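Local coordinates for Phosphoglucomutase/phosphomannomutase family protein (Burkholderia thailandensis, PDB 3UW2) that probably moves a phosphoryl group within a phosphosugar, as expected of a metal-dependent phosphohexose mutase, at residues I189-P194 with R370-L375; P194-V199 with G218-E223. All coordinates share one frame; numbering follows the deposited sequence.

Contact 1: residues I189-P194 with R370-L375; sequences IKLTRP and RLLEIL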
# COMPACT_ATOMS: atom_id res chain seq x y z
N ILE A 189 -1.16 -1.49 -22.17
CA ILE A 189 -2.56 -1.21 -21.91
C ILE A 189 -3.13 -0.25 -22.95
O ILE A 189 -2.65 0.87 -23.14
CB ILE A 189 -2.77 -0.66 -20.47
CG1 ILE A 189 -2.39 -1.69 -19.39
CG2 ILE A 189 -4.24 -0.23 -20.36
CD1 ILE A 189 -2.43 -1.14 -17.94
N LYS A 190 -4.15 -0.69 -23.65
CA LYS A 190 -4.75 0.09 -24.72
C LYS A 190 -6.25 0.17 -24.39
O LYS A 190 -6.97 -0.82 -24.56
CB LYS A 190 -4.50 -0.66 -26.05
CG LYS A 190 -3.21 -0.28 -26.80
CD LYS A 190 -1.91 -0.68 -26.12
CE LYS A 190 -0.72 -0.57 -27.07
NZ LYS A 190 -0.16 0.81 -27.09
N LEU A 191 -6.73 1.32 -23.91
CA LEU A 191 -8.16 1.42 -23.53
C LEU A 191 -9.14 1.27 -24.70
O LEU A 191 -8.95 1.87 -25.75
CB LEU A 191 -8.43 2.74 -22.81
CG LEU A 191 -7.50 2.97 -21.61
CD1 LEU A 191 -7.94 4.22 -20.94
CD2 LEU A 191 -7.59 1.82 -20.61
N THR A 192 -10.22 0.52 -24.47
CA THR A 192 -11.33 0.34 -25.42
C THR A 192 -11.90 1.65 -25.91
O THR A 192 -12.18 1.78 -27.10
CB THR A 192 -12.41 -0.56 -24.84
OG1 THR A 192 -11.82 -1.83 -24.61
CG2 THR A 192 -13.57 -0.77 -25.85
N ARG A 193 -11.98 2.63 -25.01
CA ARG A 193 -12.53 3.93 -25.27
C ARG A 193 -11.89 4.89 -24.26
O ARG A 193 -11.41 4.44 -23.21
CB ARG A 193 -14.07 3.94 -25.14
CG ARG A 193 -14.63 3.72 -23.73
CD ARG A 193 -16.17 3.74 -23.75
NE ARG A 193 -16.72 3.49 -22.42
CZ ARG A 193 -16.89 4.43 -21.48
NH1 ARG A 193 -16.62 5.69 -21.73
NH2 ARG A 193 -17.37 4.11 -20.28
N PRO A 194 -11.85 6.20 -24.57
CA PRO A 194 -11.44 7.15 -23.51
C PRO A 194 -12.50 7.24 -22.43
O PRO A 194 -13.71 7.04 -22.68
CB PRO A 194 -11.33 8.50 -24.24
CG PRO A 194 -11.95 8.33 -25.57
CD PRO A 194 -12.02 6.85 -25.89
N ARG A 370 -4.96 -0.41 -14.71
CA ARG A 370 -5.53 -1.72 -14.91
C ARG A 370 -7.04 -1.60 -14.72
O ARG A 370 -7.78 -2.32 -15.37
CB ARG A 370 -4.94 -2.74 -13.92
CG ARG A 370 -3.49 -3.17 -14.26
CD ARG A 370 -3.43 -4.01 -15.54
NE ARG A 370 -4.02 -5.37 -15.31
CZ ARG A 370 -3.31 -6.48 -15.05
NH1 ARG A 370 -1.95 -6.47 -15.06
NH2 ARG A 370 -3.96 -7.62 -14.86
N LEU A 371 -7.47 -0.72 -13.82
CA LEU A 371 -8.94 -0.55 -13.55
C LEU A 371 -9.57 0.10 -14.81
O LEU A 371 -10.58 -0.38 -15.33
CB LEU A 371 -9.09 0.31 -12.30
CG LEU A 371 -10.54 0.66 -11.91
CD1 LEU A 371 -11.37 -0.62 -11.85
CD2 LEU A 371 -10.56 1.40 -10.60
N LEU A 372 -8.92 1.14 -15.37
CA LEU A 372 -9.44 1.76 -16.62
C LEU A 372 -9.52 0.74 -17.80
O LEU A 372 -10.42 0.80 -18.62
CB LEU A 372 -8.58 2.95 -17.02
CG LEU A 372 -8.48 4.21 -16.13
CD1 LEU A 372 -7.41 5.14 -16.64
CD2 LEU A 372 -9.84 4.88 -16.21
N GLU A 373 -8.56 -0.16 -17.91
CA GLU A 373 -8.60 -1.18 -18.96
C GLU A 373 -9.93 -1.98 -18.92
O GLU A 373 -10.53 -2.28 -19.97
CB GLU A 373 -7.44 -2.15 -18.76
CG GLU A 373 -7.39 -3.28 -19.79
CD GLU A 373 -6.17 -4.17 -19.57
OE1 GLU A 373 -6.10 -4.96 -18.56
OE2 GLU A 373 -5.27 -4.06 -20.40
N ILE A 374 -10.34 -2.34 -17.70
CA ILE A 374 -11.57 -3.08 -17.47
C ILE A 374 -12.81 -2.19 -17.62
O ILE A 374 -13.75 -2.57 -18.34
CB ILE A 374 -11.57 -3.74 -16.08
CG1 ILE A 374 -10.43 -4.81 -15.99
CG2 ILE A 374 -12.93 -4.37 -15.78
CD1 ILE A 374 -10.15 -5.33 -14.61
N LEU A 375 -12.85 -1.04 -16.92
CA LEU A 375 -13.99 -0.11 -16.93
C LEU A 375 -14.28 0.39 -18.36
O LEU A 375 -15.44 0.53 -18.76
CB LEU A 375 -13.69 1.10 -16.04
CG LEU A 375 -13.61 0.80 -14.52
CD1 LEU A 375 -13.47 2.10 -13.73
CD2 LEU A 375 -14.76 -0.07 -14.04
O HOH W 1 -5.47 -3.31 -22.92
O HOH W 2 -10.07 -1.58 -22.39

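Contact 2: residues P194-V199 with G218-E223; sequences PLKLVV and GCELVE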
# COMPACT_ATOMS: atom_id res chain seq x y z
N PRO A 194 -11.85 6.20 -24.57
CA PRO A 194 -11.44 7.15 -23.51
C PRO A 194 -12.50 7.24 -22.43
O PRO A 194 -13.71 7.04 -22.68
CB PRO A 194 -11.33 8.50 -24.24
CG PRO A 194 -11.95 8.33 -25.57
CD PRO A 194 -12.02 6.85 -25.89
N LEU A 195 -12.04 7.52 -21.22
CA LEU A 195 -12.93 7.65 -20.11
C LEU A 195 -12.53 8.97 -19.42
O LEU A 195 -11.34 9.24 -19.21
CB LEU A 195 -12.65 6.44 -19.21
CG LEU A 195 -13.72 5.64 -18.47
CD1 LEU A 195 -13.34 4.17 -18.35
CD2 LEU A 195 -13.80 6.24 -17.07
N LYS A 196 -13.51 9.78 -19.05
CA LYS A 196 -13.22 11.04 -18.40
C LYS A 196 -13.17 10.83 -16.91
O LYS A 196 -14.11 10.28 -16.33
CB LYS A 196 -14.26 12.11 -18.76
CG LYS A 196 -13.85 13.49 -18.23
CD LYS A 196 -14.55 14.57 -19.00
CE LYS A 196 -14.48 15.89 -18.24
NZ LYS A 196 -15.18 16.89 -19.07
N LEU A 197 -12.05 11.21 -16.30
CA LEU A 197 -11.75 10.92 -14.87
C LEU A 197 -11.53 12.18 -14.04
O LEU A 197 -10.98 13.15 -14.53
CB LEU A 197 -10.41 10.18 -14.72
CG LEU A 197 -9.81 9.14 -15.57
CD1 LEU A 197 -8.77 8.48 -14.68
CD2 LEU A 197 -10.94 8.19 -15.88
N VAL A 198 -11.92 12.11 -12.77
CA VAL A 198 -11.51 13.08 -11.78
C VAL A 198 -10.28 12.45 -11.12
O VAL A 198 -10.34 11.29 -10.70
CB VAL A 198 -12.66 13.31 -10.77
CG1 VAL A 198 -12.17 14.16 -9.59
CG2 VAL A 198 -13.80 14.03 -11.49
N VAL A 199 -9.14 13.15 -11.14
CA VAL A 199 -7.91 12.65 -10.44
C VAL A 199 -7.53 13.65 -9.33
O VAL A 199 -7.29 14.83 -9.60
CB VAL A 199 -6.77 12.48 -11.43
CG1 VAL A 199 -5.46 12.08 -10.72
CG2 VAL A 199 -7.15 11.43 -12.51
N GLY A 218 -5.12 8.15 -22.99
CA GLY A 218 -6.17 8.74 -23.84
C GLY A 218 -7.31 9.34 -23.03
O GLY A 218 -8.32 9.69 -23.59
N CYS A 219 -7.17 9.44 -21.71
CA CYS A 219 -8.26 9.96 -20.91
C CYS A 219 -8.20 11.47 -20.75
O CYS A 219 -7.10 12.07 -20.61
CB CYS A 219 -8.29 9.32 -19.54
SG CYS A 219 -8.59 7.55 -19.69
N GLU A 220 -9.39 12.05 -20.72
CA GLU A 220 -9.57 13.45 -20.30
C GLU A 220 -9.71 13.50 -18.79
O GLU A 220 -10.33 12.63 -18.18
CB GLU A 220 -10.81 14.09 -20.97
CG GLU A 220 -10.48 14.67 -22.32
CD GLU A 220 -11.72 15.26 -23.00
OE1 GLU A 220 -11.89 15.01 -24.23
OE2 GLU A 220 -12.51 15.95 -22.30
N LEU A 221 -9.11 14.50 -18.18
CA LEU A 221 -8.98 14.54 -16.72
C LEU A 221 -9.61 15.78 -16.15
O LEU A 221 -9.55 16.82 -16.78
CB LEU A 221 -7.51 14.51 -16.35
CG LEU A 221 -6.70 13.33 -16.88
CD1 LEU A 221 -5.31 13.44 -16.26
CD2 LEU A 221 -7.30 11.95 -16.61
N VAL A 222 -10.29 15.65 -15.02
CA VAL A 222 -10.62 16.81 -14.25
C VAL A 222 -9.68 16.69 -13.03
O VAL A 222 -9.85 15.82 -12.21
CB VAL A 222 -12.08 16.90 -13.77
CG1 VAL A 222 -12.24 18.27 -13.17
CG2 VAL A 222 -13.07 16.72 -14.91
N GLU A 223 -8.69 17.58 -12.95
CA GLU A 223 -7.68 17.47 -11.92
C GLU A 223 -8.03 18.19 -10.59
O GLU A 223 -8.50 19.36 -10.58
CB GLU A 223 -6.36 18.02 -12.49
CG GLU A 223 -5.93 17.24 -13.75
CD GLU A 223 -4.59 17.66 -14.29
OE1 GLU A 223 -3.69 18.07 -13.52
OE2 GLU A 223 -4.39 17.55 -15.51

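Contact 1: residues I189-P194 with R370-L375
I189 and L191 bring the apolar part of this contact to the helix segment R370-L375, and their two side chains do so in different ways. L191 ends against the helix backbone itself: its CD2 lies 3.5 Å from E373 N and 3.9 Å from L372 CB, one methyl set over the face of the peptide that joins those two residues. With CG set beside its own backbone N (chi1 -54°), the fork of L191 reaches the helix although its CB does not head there directly. I189 instead crosses two helix side chains at about right angles. Its CD1 meets the aliphatic CD of R370 at 3.9 Å, while CG1 and CG2 lie beside the carboxylate oxygen OE2 of E373; CG2 also nears E373 CB.

The polar links run through water. One molecule accepts from K190 N at 3.0 Å and donates to E373 OE2 at 2.6 Å. The second accepts from T192 N at 3.0 Å and donates to E373 O at 2.6 Å, so two alternate amides of the loop are tied to one glutamate, by its side chain and its main chain.

The charged ends have their main partners outside the two segments. E373 extends from a CG anti to its backbone N (chi1 179°), and its OE2 forms a salt bridge with R357; R370 pairs with D356, and R193 with E258.

The chemistry joins a loop from the alpha/beta/alpha domain II range to helix 364-375 of the domain III range. Aliphatic carbons of I189 and L191 make the direct contact, whereas the waters satisfy two amides of a loop that lacks regular secondary structure. The E373 carboxylate, whose OE2 accepts from a water and is salt-bridged to R357, probably stays ionised, and both partners probably help fix its orientation.

Contact 2: residues P194-V199 with G218-E223
Strands 197-199 and 221-223 run parallel, their short axes 4.6 Å apart at closest approach and inclined by 27°, in a register that pairs L197 with L221, V198 with V222 and V199 with E223. L197 is held through both its N and its O: its N donates to E220 O at 2.9 Å, and its O receives V222 N at 2.6 Å. V199 N then bonds to V222 O at 3.0 Å.

On one face L197 and L221 run alongside each other in the same direction, with L197 CG 3.9 Å from L221 CD2; that same methyl also meets V199 CG2. On the other, V198 CG2 approaches V222 CB at 4.0 Å. The extended K196 chain crosses V222 obliquely, CE reaching CG2 at 3.7 Å, and its ammonium continues to a salt bridge with D256. Nearer the start of the two segments, C219 CB sits 3.1 Å from L195 O, just after G218 closes a Schellman motif at the helix end.

This is the parallel pair of a beta-alpha-beta unit whose crossover is helix 206-216. That helix covers L221 through T211 and F214, helix 246-254 packs on V198 from the opposite face, and strand 259-263 takes the other side of strand 197-200, leaving 221-224 outermost in the sheet.

In the fold
Contacts 1 and 2 share P194 in sequence, where the loop of 189-194 turns into the approach to strand 197-200, and their centres lie 12 Å apart. Contact 2 is nested within the chain loop closed by contact 1. The two share an apolar seam: L372 CD2 touches L197 CD2 at 3.5 Å, L191 CD1 packs on C219 SG at 3.6 Å, and L375 CB reaches L195 CD1 at 3.9 Å. Helix 364-375 thus rests on the domain II loop and on its sheet together. The zinc ion, bound by D264, D266 and D268, is separate from both; the side chain of V199 is about 11 Å from that of D264.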